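Putative esterase (Sulfolobus solfataricus P2, PDB 2RAU) is probably a lipase or esterase of the alpha/beta-hydrolase type that binds calcium, though its natural substrate is not established. Local coordinates at residues Ile15-Trp26 / Ile38-Ile46; Gly49-Pro57 / Ile130-Ser141. All blocks are in the same frame, centred on the assembly; numbering follows the deposited sequence. Where two conformers were deposited one is given.

Contact 1 comes first along the chain. It pairs strands 21-29 and 37-45 as an antiparallel hairpin. Contact 2 follows, packing the next strand, 52-56, against helix 123-141. The two centres lie about 14 Å apart, on the same side of the chain's centre. Strands of both contacts belong to the large mixed sheet, where strand 94-100 lies between strands 37-45 and 52-56. Helix 123-141 ties them together. Its D140 makes a salt bridge to K42 of contact 1, and F136 packs on W26 and L40. The same helix thus spans the antiparallel start of the sheet and its parallel part, as expected of an alpha/beta-hydrolase core.

Contact 1: Ile15-Trp26 / Ile38-Ile46; sequences ILGNDQLIENIW and ISLHKVNLI
The imidazole of H41 has I25 CG2 over the centre of one face, 4.3 Å above the plane. At its edge lies the carboxylate of E23. The indole of W26 receives K42 at its edge: CB lies in the ring plane, 3.8 Å from W26 CZ3. These residues belong to an antiparallel beta hairpin of strands 21-29 and 37-45. Backbone bonds run in both directions between I22 and N44, N24 and K42, and W26 and L40.

H41 ND1 donates to E23 OE2 at 2.7 Å. The bond is fairly straight (165°) and lies in the ring plane. E23 has CG anti to the backbone N (chi1 -171°) and an extended chain, which carries its carboxylate out alongside H41. H41 NE2 bonds D100, and E23 OE1 bridges to K10. The imidazole is therefore held at both nitrogens, which fixes its rotation.

Apolar contacts gather toward the open end of the hairpin. I15 CD1 meets V43 CG1 at about a right angle, tightly, at 3.5 Å. I22 CG2 also lies against I46 CG1 in the conformer given. On the face of N24 and N44, a water accepts from N24 ND2 at 2.8 Å, while N24 OD1 accepts from the backbone N of E12. N44 turns its amide to the next residue, where ND2 donates to L45 O at 2.8 Å from above the carbonyl plane.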
loop_
_atom_site.group_PDB
_atom_site.type_symbol
_atom_site.label_atom_id
_atom_site.label_comp_id
_atom_site.label_asym_id
_atom_site.label_seq_id
_atom_site.Cartn_x
_atom_site.Cartn_y
_atom_site.Cartn_z
ATOM N N ILE A 15 -4.539 -18.108 7.293
ATOM C CA ILE A 15 -4.197 -16.754 7.753
ATOM C C ILE A 15 -4.613 -16.637 9.224
ATOM O O ILE A 15 -5.700 -17.052 9.592
ATOM C CB ILE A 15 -4.868 -15.707 6.845
ATOM C CG1 ILE A 15 -4.299 -15.851 5.418
ATOM C CG2 ILE A 15 -4.739 -14.318 7.454
ATOM C CD1 ILE A 15 -4.905 -14.958 4.330
ATOM N N LEU A 16 -3.724 -16.144 10.062
ATOM C CA LEU A 16 -4.031 -16.020 11.486
ATOM C C LEU A 16 -5.315 -15.246 11.687
ATOM O O LEU A 16 -5.534 -14.208 11.054
ATOM C CB LEU A 16 -2.892 -15.382 12.263
ATOM C CG LEU A 16 -2.613 -13.872 12.243
ATOM C CD1 LEU A 16 -1.656 -13.473 13.406
ATOM C CD2 LEU A 16 -2.104 -13.373 10.857
ATOM N N GLY A 17 -6.186 -15.806 12.533
ATOM C CA GLY A 17 -7.480 -15.215 12.856
ATOM C C GLY A 17 -8.528 -15.321 11.779
ATOM O O GLY A 17 -9.640 -14.839 11.953
ATOM N N ASN A 18 -8.172 -15.946 10.654
ATOM C CA ASN A 18 -9.045 -16.021 9.491
ATOM C C ASN A 18 -8.816 -17.355 8.852
ATOM O O ASN A 18 -8.323 -17.445 7.732
ATOM C CB ASN A 18 -8.703 -14.897 8.519
ATOM C CG ASN A 18 -8.965 -13.525 9.093
ATOM O OD1 ASN A 18 -10.068 -13.029 8.956
ATOM N ND2 ASN A 18 -7.965 -12.924 9.794
ATOM N N ASP A 19 -9.227 -18.424 9.525
ATOM C CA ASP A 19 -8.843 -19.752 9.037
ATOM C C ASP A 19 -9.658 -20.307 7.842
ATOM O O ASP A 19 -9.378 -21.403 7.354
ATOM C CB ASP A 19 -8.801 -20.762 10.182
ATOM C CG ASP A 19 -10.122 -20.963 10.822
ATOM O OD1 ASP A 19 -11.172 -20.730 10.172
ATOM O OD2 ASP A 19 -10.109 -21.331 12.017
ATOM N N GLN A 20 -10.660 -19.557 7.384
ATOM C CA GLN A 20 -11.322 -19.881 6.132
ATOM C C GLN A 20 -10.564 -19.347 4.918
ATOM O O GLN A 20 -10.902 -19.651 3.749
ATOM C CB GLN A 20 -12.761 -19.348 6.164
ATOM C CG GLN A 20 -13.671 -20.233 7.096
ATOM C CD GLN A 20 -13.372 -21.787 6.933
ATOM O OE1 GLN A 20 -12.592 -22.378 7.715
ATOM N NE2 GLN A 20 -13.949 -22.414 5.888
ATOM N N LEU A 21 -9.565 -18.526 5.188
ATOM C CA LEU A 21 -8.749 -17.905 4.138
ATOM C C LEU A 21 -7.368 -18.519 4.089
ATOM O O LEU A 21 -6.756 -18.825 5.124
ATOM C CB LEU A 21 -8.622 -16.399 4.344
ATOM C CG LEU A 21 -9.912 -15.598 4.300
ATOM C CD1 LEU A 21 -9.589 -14.135 4.580
ATOM C CD2 LEU A 21 -10.653 -15.809 2.975
ATOM N N ILE A 22 -6.850 -18.742 2.887
ATOM C CA ILE A 22 -5.513 -19.315 2.791
ATOM C C ILE A 22 -4.611 -18.406 1.938
ATOM O O ILE A 22 -5.077 -17.659 1.063
ATOM C CB ILE A 22 -5.533 -20.837 2.367
ATOM C CG1 ILE A 22 -5.841 -20.971 0.898
ATOM C CG2 ILE A 22 -6.527 -21.690 3.265
ATOM C CD1 ILE A 22 -4.616 -20.895 0.007
ATOM N N GLU A 23 -3.325 -18.436 2.270
ATOM C CA GLU A 23 -2.300 -17.631 1.624
ATOM C C GLU A 23 -1.254 -18.484 0.903
ATOM O O GLU A 23 -0.840 -19.516 1.380
ATOM C CB GLU A 23 -1.623 -16.788 2.705
ATOM C CG GLU A 23 -0.673 -15.728 2.203
ATOM C CD GLU A 23 0.050 -14.963 3.304
ATOM O OE1 GLU A 23 0.172 -15.470 4.457
ATOM O OE2 GLU A 23 0.530 -13.856 3.003
ATOM N N ASN A 24 -0.853 -18.016 -0.279
ATOM C CA ASN A 24 0.276 -18.535 -1.013
ATOM C C ASN A 24 1.232 -17.374 -1.247
ATOM O O ASN A 24 0.799 -16.256 -1.449
ATOM C CB ASN A 24 -0.180 -19.179 -2.312
ATOM C CG ASN A 24 -0.885 -20.507 -2.056
ATOM O OD1 ASN A 24 -0.234 -21.500 -1.873
ATOM N ND2 ASN A 24 -2.212 -20.483 -1.918
ATOM N N ILE A 25 2.522 -17.637 -1.158
ATOM C CA ILE A 25 3.538 -16.623 -1.414
ATOM C C ILE A 25 4.612 -17.204 -2.362
ATOM O O ILE A 25 5.104 -18.305 -2.156
ATOM C CB ILE A 25 4.253 -16.125 -0.148
ATOM C CG1 ILE A 25 3.256 -15.695 0.941
ATOM C CG2 ILE A 25 5.168 -15.001 -0.482
ATOM C CD1 ILE A 25 3.902 -15.309 2.252
ATOM N N TRP A 26 4.950 -16.411 -3.367
ATOM C CA TRP A 26 6.032 -16.704 -4.281
ATOM C C TRP A 26 6.987 -15.559 -4.261
ATOM O O TRP A 26 6.613 -14.419 -4.053
ATOM C CB TRP A 26 5.540 -16.855 -5.706
ATOM C CG TRP A 26 4.555 -17.927 -5.947
ATOM C CD1 TRP A 26 4.805 -19.170 -6.421
ATOM C CD2 TRP A 26 3.135 -17.844 -5.771
ATOM N NE1 TRP A 26 3.638 -19.864 -6.570
ATOM C CE2 TRP A 26 2.597 -19.082 -6.170
ATOM C CE3 TRP A 26 2.272 -16.836 -5.360
ATOM C CZ2 TRP A 26 1.252 -19.350 -6.144
ATOM C CZ3 TRP A 26 0.927 -17.104 -5.344
ATOM C CH2 TRP A 26 0.428 -18.357 -5.736
ATOM N N ILE A 38 11.488 -9.463 -5.332
ATOM C CA ILE A 38 10.050 -9.105 -5.171
ATOM C C ILE A 38 9.289 -10.358 -4.774
ATOM O O ILE A 38 9.800 -11.479 -4.920
ATOM C CB ILE A 38 9.395 -8.407 -6.388
ATOM C CG1 ILE A 38 9.459 -9.319 -7.630
ATOM C CG2 ILE A 38 10.085 -7.099 -6.654
ATOM C CD1 ILE A 38 8.736 -8.742 -8.866
ATOM N N SER A 39 8.145 -10.175 -4.137
ATOM C CA SER A 39 7.304 -11.299 -3.840
ATOM C C SER A 39 5.833 -11.007 -4.089
ATOM O O SER A 39 5.424 -9.877 -4.295
ATOM C CB SER A 39 7.594 -11.916 -2.457
ATOM O OG SER A 39 7.925 -10.939 -1.490
ATOM N N LEU A 40 5.046 -12.072 -4.129
ATOM C CA LEU A 40 3.659 -11.999 -4.499
ATOM C C LEU A 40 2.843 -12.842 -3.544
ATOM O O LEU A 40 3.232 -13.974 -3.264
ATOM C CB LEU A 40 3.498 -12.567 -5.909
ATOM C CG LEU A 40 2.149 -12.783 -6.529
ATOM C CD1 LEU A 40 1.485 -11.441 -6.427
ATOM C CD2 LEU A 40 2.365 -13.210 -7.997
ATOM N N HIS A 41 1.761 -12.276 -3.000
ATOM C CA HIS A 41 0.852 -13.011 -2.110
ATOM C C HIS A 41 -0.452 -13.202 -2.804
ATOM O O HIS A 41 -0.924 -12.327 -3.458
ATOM C CB HIS A 41 0.557 -12.243 -0.800
ATOM C CG HIS A 41 1.785 -11.907 0.008
ATOM N ND1 HIS A 41 1.949 -12.311 1.319
ATOM C CD2 HIS A 41 2.878 -11.174 -0.299
ATOM C CE1 HIS A 41 3.119 -11.880 1.763
ATOM N NE2 HIS A 41 3.698 -11.168 0.809
ATOM N N LYS A 42 -1.034 -14.379 -2.644
ATOM C CA LYS A 42 -2.388 -14.657 -3.091
ATOM C C LYS A 42 -3.208 -15.043 -1.852
ATOM O O LYS A 42 -2.739 -15.805 -0.985
ATOM C CB LYS A 42 -2.414 -15.826 -4.085
ATOM C CG LYS A 42 -3.798 -16.145 -4.666
ATOM C CD LYS A 42 -3.764 -17.390 -5.491
ATOM C CE LYS A 42 -5.104 -17.718 -6.107
ATOM N NZ LYS A 42 -4.946 -18.888 -6.977
ATOM N N VAL A 43 -4.416 -14.500 -1.767
ATOM C CA VAL A 43 -5.361 -14.894 -0.727
ATOM C C VAL A 43 -6.674 -15.328 -1.375
ATOM O O VAL A 43 -7.194 -14.663 -2.249
ATOM C CB VAL A 43 -5.613 -13.746 0.291
ATOM C CG1 VAL A 43 -6.644 -14.135 1.416
ATOM C CG2 VAL A 43 -4.249 -13.250 0.892
ATOM N N ASN A 44 -7.202 -16.450 -0.900
ATOM C CA ASN A 44 -8.493 -16.954 -1.346
ATOM C C ASN A 44 -9.119 -17.791 -0.255
ATOM O O ASN A 44 -8.460 -18.220 0.680
ATOM C CB ASN A 44 -8.416 -17.732 -2.684
ATOM C CG ASN A 44 -7.413 -18.894 -2.676
ATOM O OD1 ASN A 44 -6.294 -18.740 -3.118
ATOM N ND2 ASN A 44 -7.817 -20.025 -2.189
ATOM N N LEU A 45 -10.400 -18.039 -0.418
ATOM C CA LEU A 45 -11.146 -18.940 0.422
ATOM C C LEU A 45 -10.665 -20.358 0.223
ATOM O O LEU A 45 -10.240 -20.722 -0.876
ATOM C CB LEU A 45 -12.613 -18.915 -0.004
ATOM C CG LEU A 45 -13.579 -17.919 0.559
ATOM C CD1 LEU A 45 -14.907 -18.104 -0.163
ATOM C CD2 LEU A 45 -13.775 -18.107 2.073
ATOM N N ILE A 46 -10.721 -21.158 1.286
ATOM C CA ILE A 46 -10.426 -22.574 1.217
ATOM C C ILE A 46 -11.325 -23.120 0.110
ATOM O O ILE A 46 -12.509 -22.782 0.008
ATOM C CB ILE A 46 -10.726 -23.327 2.543
ATOM C CG1 ILE A 46 -9.700 -23.026 3.620
ATOM C CG2 ILE A 46 -10.668 -24.829 2.340
ATOM C CD1 ILE A 46 -10.092 -23.654 4.948
HETATM O O HOH W 1 -4.025 -18.305 -1.921
#

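Contact 2: Gly49-Pro57 / Ile130-Ser141; sequences GNDAVLILP and IKEVVSFIKRDS
L54 and I137 meet at the middle of an apolar interface, L54 CB lying 3.8 Å from I137 CD1. Their side chains cross at about a right angle. The torsion of L54, with CG anti to the backbone N (chi1 167°), carries both methyls to the helix. Both meet V133 CG1. CD1 also nears I137 CD1, and CD2 touches V134 CG2 at 3.8 Å. L56 uses CD1 to meet I130 CD1 at 3.7 Å, again nearly perpendicular. At the other end A52 CB rests on I137 CG2 at 3.7 Å.

No hydrogen bond joins the two segments. The polar bonds here are made within each segment or to other parts of the chain. S141 OG donates to I137 O at 2.6 Å, while S141 N reaches the same oxygen from the opposite face of its carbonyl plane. This serine also bonds Q143 N, between the calcium ligands G142 and E144. S141 CB and OG lie beside A52 CB, where the end of the helix meets the start of the strand. D51 OD1 accepts from A52 N, using its anti lone pair, and bridges to K171.

The strand and helix axes run nearly antiparallel (157°), 9.7 Å apart. A helix packed by aliphatic side chains along the parallel strands of a mixed sheet, nearly antiparallel to them, is typical of the alpha/beta-hydrolase fold.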
loop_
_atom_site.group_PDB
_atom_site.type_symbol
_atom_site.label_atom_id
_atom_site.label_comp_id
_atom_site.label_asym_id
_atom_site.label_seq_id
_atom_site.Cartn_x
_atom_site.Cartn_y
_atom_site.Cartn_z
ATOM N N GLY A 49 -10.994 -19.277 -4.947
ATOM C CA GLY A 49 -11.667 -18.016 -5.277
ATOM C C GLY A 49 -11.763 -17.893 -6.789
ATOM O O GLY A 49 -11.358 -18.806 -7.536
ATOM N N ASN A 50 -12.301 -16.772 -7.250
ATOM C CA ASN A 50 -12.447 -16.504 -8.669
ATOM C C ASN A 50 -11.983 -15.124 -9.065
ATOM O O ASN A 50 -11.838 -14.243 -8.242
ATOM C CB ASN A 50 -13.888 -16.708 -9.107
ATOM C CG ASN A 50 -14.266 -18.170 -9.151
ATOM O OD1 ASN A 50 -15.041 -18.614 -8.324
ATOM N ND2 ASN A 50 -13.686 -18.933 -10.080
ATOM N N ASP A 51 -11.721 -14.981 -10.360
ATOM C CA ASP A 51 -11.278 -13.732 -10.969
ATOM C C ASP A 51 -9.911 -13.363 -10.441
ATOM O O ASP A 51 -9.156 -14.245 -10.010
ATOM C CB ASP A 51 -12.273 -12.611 -10.747
ATOM C CG ASP A 51 -12.361 -11.669 -11.930
ATOM O OD1 ASP A 51 -11.344 -11.080 -12.394
ATOM O OD2 ASP A 51 -13.492 -11.505 -12.399
ATOM N N ALA A 52 -9.598 -12.072 -10.505
ATOM C CA ALA A 52 -8.291 -11.586 -10.062
ATOM C C ALA A 52 -8.308 -10.091 -9.748
ATOM O O ALA A 52 -8.665 -9.270 -10.600
ATOM C CB ALA A 52 -7.213 -11.913 -11.122
ATOM N N VAL A 53 -7.938 -9.762 -8.506
ATOM C CA VAL A 53 -7.709 -8.393 -8.051
ATOM C C VAL A 53 -6.299 -8.309 -7.531
ATOM O O VAL A 53 -5.945 -9.084 -6.657
ATOM C CB VAL A 53 -8.661 -7.994 -6.899
ATOM C CG1 VAL A 53 -8.426 -6.575 -6.544
ATOM C CG2 VAL A 53 -10.138 -8.249 -7.328
ATOM N N LEU A 54 -5.513 -7.370 -8.050
ATOM C CA LEU A 54 -4.169 -7.107 -7.543
ATOM C C LEU A 54 -4.188 -5.743 -6.840
ATOM O O LEU A 54 -4.626 -4.718 -7.412
ATOM C CB LEU A 54 -3.115 -7.108 -8.666
ATOM C CG LEU A 54 -1.711 -6.553 -8.361
ATOM C CD1 LEU A 54 -1.032 -7.450 -7.276
ATOM C CD2 LEU A 54 -0.901 -6.426 -9.649
ATOM N N ILE A 55 -3.691 -5.730 -5.612
ATOM C CA ILE A 55 -3.604 -4.489 -4.815
ATOM C C ILE A 55 -2.167 -4.069 -4.613
ATOM O O ILE A 55 -1.362 -4.807 -4.092
ATOM C CB ILE A 55 -4.379 -4.628 -3.466
ATOM C CG1 ILE A 55 -5.781 -5.239 -3.747
ATOM C CG2 ILE A 55 -4.460 -3.230 -2.731
ATOM C CD1 ILE A 55 -6.758 -5.298 -2.584
ATOM N N LEU A 56 -1.868 -2.861 -5.064
ATOM C CA LEU A 56 -0.562 -2.243 -4.964
ATOM C C LEU A 56 -0.435 -1.440 -3.664
ATOM O O LEU A 56 -1.197 -0.508 -3.436
ATOM C CB LEU A 56 -0.355 -1.351 -6.182
ATOM C CG LEU A 56 -0.390 -1.989 -7.597
ATOM C CD1 LEU A 56 -0.037 -0.986 -8.670
ATOM C CD2 LEU A 56 0.511 -3.271 -7.664
ATOM N N PRO A 57 0.496 -1.827 -2.784
ATOM C CA PRO A 57 0.647 -1.041 -1.574
ATOM C C PRO A 57 1.205 0.348 -1.801
ATOM O O PRO A 57 1.753 0.626 -2.847
ATOM C CB PRO A 57 1.651 -1.849 -0.746
ATOM C CG PRO A 57 1.617 -3.248 -1.377
ATOM C CD PRO A 57 1.389 -3.000 -2.801
ATOM N N ILE A 130 5.740 -4.829 -11.162
ATOM C CA ILE A 130 4.308 -5.019 -11.250
ATOM C C ILE A 130 3.950 -5.908 -12.490
ATOM O O ILE A 130 3.080 -6.781 -12.400
ATOM C CB ILE A 130 3.566 -3.666 -11.293
ATOM C CG1 ILE A 130 3.843 -2.853 -9.983
ATOM C CG2 ILE A 130 2.066 -3.897 -11.440
ATOM C CD1 ILE A 130 3.407 -1.332 -10.056
ATOM N N LYS A 131 4.591 -5.657 -13.635
ATOM C CA LYS A 131 4.380 -6.461 -14.836
ATOM C C LYS A 131 4.640 -7.977 -14.631
ATOM O O LYS A 131 3.854 -8.833 -15.091
ATOM C CB LYS A 131 5.193 -5.907 -16.026
ATOM C CG LYS A 131 5.151 -6.761 -17.314
ATOM C CD LYS A 131 3.769 -7.106 -17.895
ATOM C CE LYS A 131 3.357 -6.268 -19.067
ATOM N NZ LYS A 131 2.064 -6.738 -19.654
ATOM N N GLU A 132 5.738 -8.309 -13.967
ATOM C CA GLU A 132 6.032 -9.701 -13.640
ATOM C C GLU A 132 4.925 -10.330 -12.806
ATOM O O GLU A 132 4.599 -11.509 -12.989
ATOM C CB GLU A 132 7.362 -9.821 -12.887
ATOM C CG GLU A 132 8.611 -9.539 -13.634
ATOM C CD GLU A 132 8.780 -10.378 -14.886
ATOM O OE1 GLU A 132 8.442 -11.567 -14.910
ATOM O OE2 GLU A 132 9.230 -9.796 -15.864
ATOM N N VAL A 133 4.392 -9.581 -11.844
ATOM C CA VAL A 133 3.306 -10.083 -10.997
ATOM C C VAL A 133 2.014 -10.271 -11.846
ATOM O O VAL A 133 1.320 -11.281 -11.730
ATOM C CB VAL A 133 3.086 -9.137 -9.805
ATOM C CG1 VAL A 133 1.732 -9.311 -9.206
ATOM C CG2 VAL A 133 4.250 -9.275 -8.779
ATOM N N VAL A 134 1.682 -9.287 -12.675
ATOM C CA VAL A 134 0.486 -9.364 -13.513
ATOM C C VAL A 134 0.528 -10.566 -14.462
ATOM O O VAL A 134 -0.464 -11.264 -14.610
ATOM C CB VAL A 134 0.252 -8.020 -14.308
ATOM C CG1 VAL A 134 -0.795 -8.202 -15.431
ATOM C CG2 VAL A 134 -0.103 -6.856 -13.318
ATOM N N SER A 135 1.674 -10.795 -15.088
ATOM C CA SER A 135 1.848 -11.927 -15.993
ATOM C C SER A 135 1.605 -13.250 -15.248
ATOM O O SER A 135 0.928 -14.155 -15.745
ATOM C CB SER A 135 3.250 -11.891 -16.598
ATOM O OG SER A 135 3.434 -10.719 -17.376
ATOM N N PHE A 136 2.164 -13.366 -14.051
ATOM C CA PHE A 136 1.974 -14.549 -13.220
ATOM C C PHE A 136 0.491 -14.748 -12.855
ATOM O O PHE A 136 -0.064 -15.887 -12.883
ATOM C CB PHE A 136 2.776 -14.400 -11.925
ATOM C CG PHE A 136 2.669 -15.584 -11.002
ATOM C CD1 PHE A 136 1.650 -15.668 -10.066
ATOM C CD2 PHE A 136 3.530 -16.642 -11.129
ATOM C CE1 PHE A 136 1.521 -16.786 -9.239
ATOM C CE2 PHE A 136 3.398 -17.753 -10.303
ATOM C CZ PHE A 136 2.404 -17.806 -9.359
ATOM N N ILE A 137 -0.140 -13.646 -12.452
ATOM C CA ILE A 137 -1.558 -13.661 -12.082
ATOM C C ILE A 137 -2.450 -14.142 -13.204
ATOM O O ILE A 137 -3.423 -14.856 -12.964
ATOM C CB ILE A 137 -2.010 -12.256 -11.612
ATOM C CG1 ILE A 137 -1.368 -11.930 -10.266
ATOM C CG2 ILE A 137 -3.524 -12.161 -11.460
ATOM C CD1 ILE A 137 -1.734 -10.528 -9.721
ATOM N N LYS A 138 -2.174 -13.693 -14.421
ATOM C CA LYS A 138 -2.985 -14.091 -15.560
ATOM C C LYS A 138 -3.002 -15.606 -15.714
ATOM O O LYS A 138 -4.060 -16.210 -15.956
ATOM C CB LYS A 138 -2.490 -13.430 -16.842
ATOM C CG LYS A 138 -2.681 -11.945 -16.928
ATOM C CD LYS A 138 -2.345 -11.522 -18.361
ATOM C CE LYS A 138 -2.495 -10.068 -18.539
ATOM N NZ LYS A 138 -2.640 -9.734 -19.974
ATOM N N ARG A 139 -1.832 -16.223 -15.582
ATOM C CA ARG A 139 -1.718 -17.648 -15.676
ATOM C C ARG A 139 -2.299 -18.360 -14.450
ATOM O O ARG A 139 -3.000 -19.378 -14.589
ATOM C CB ARG A 139 -0.255 -18.059 -15.885
ATOM C CG ARG A 139 -0.129 -19.541 -16.176
ATOM C CD ARG A 139 1.285 -19.956 -16.456
ATOM N NE ARG A 139 1.298 -21.323 -16.972
ATOM C CZ ARG A 139 2.230 -22.229 -16.701
ATOM N NH1 ARG A 139 3.219 -21.962 -15.852
ATOM N NH2 ARG A 139 2.149 -23.427 -17.233
ATOM N N ASP A 140 -1.985 -17.874 -13.262
ATOM C CA ASP A 140 -2.526 -18.466 -12.054
ATOM C C ASP A 140 -4.076 -18.420 -11.925
ATOM O O ASP A 140 -4.690 -19.395 -11.529
ATOM C CB ASP A 140 -1.924 -17.784 -10.847
ATOM C CG ASP A 140 -2.296 -18.476 -9.537
ATOM O OD1 ASP A 140 -1.812 -19.603 -9.348
ATOM O OD2 ASP A 140 -3.056 -17.903 -8.732
ATOM N N SER A 141 -4.671 -17.275 -12.248
ATOM C CA SER A 141 -6.107 -17.042 -12.119
ATOM C C SER A 141 -6.898 -17.390 -13.357
ATOM O O SER A 141 -8.125 -17.538 -13.326
ATOM C CB SER A 141 -6.316 -15.572 -11.885
ATOM O OG SER A 141 -6.004 -14.833 -13.020
#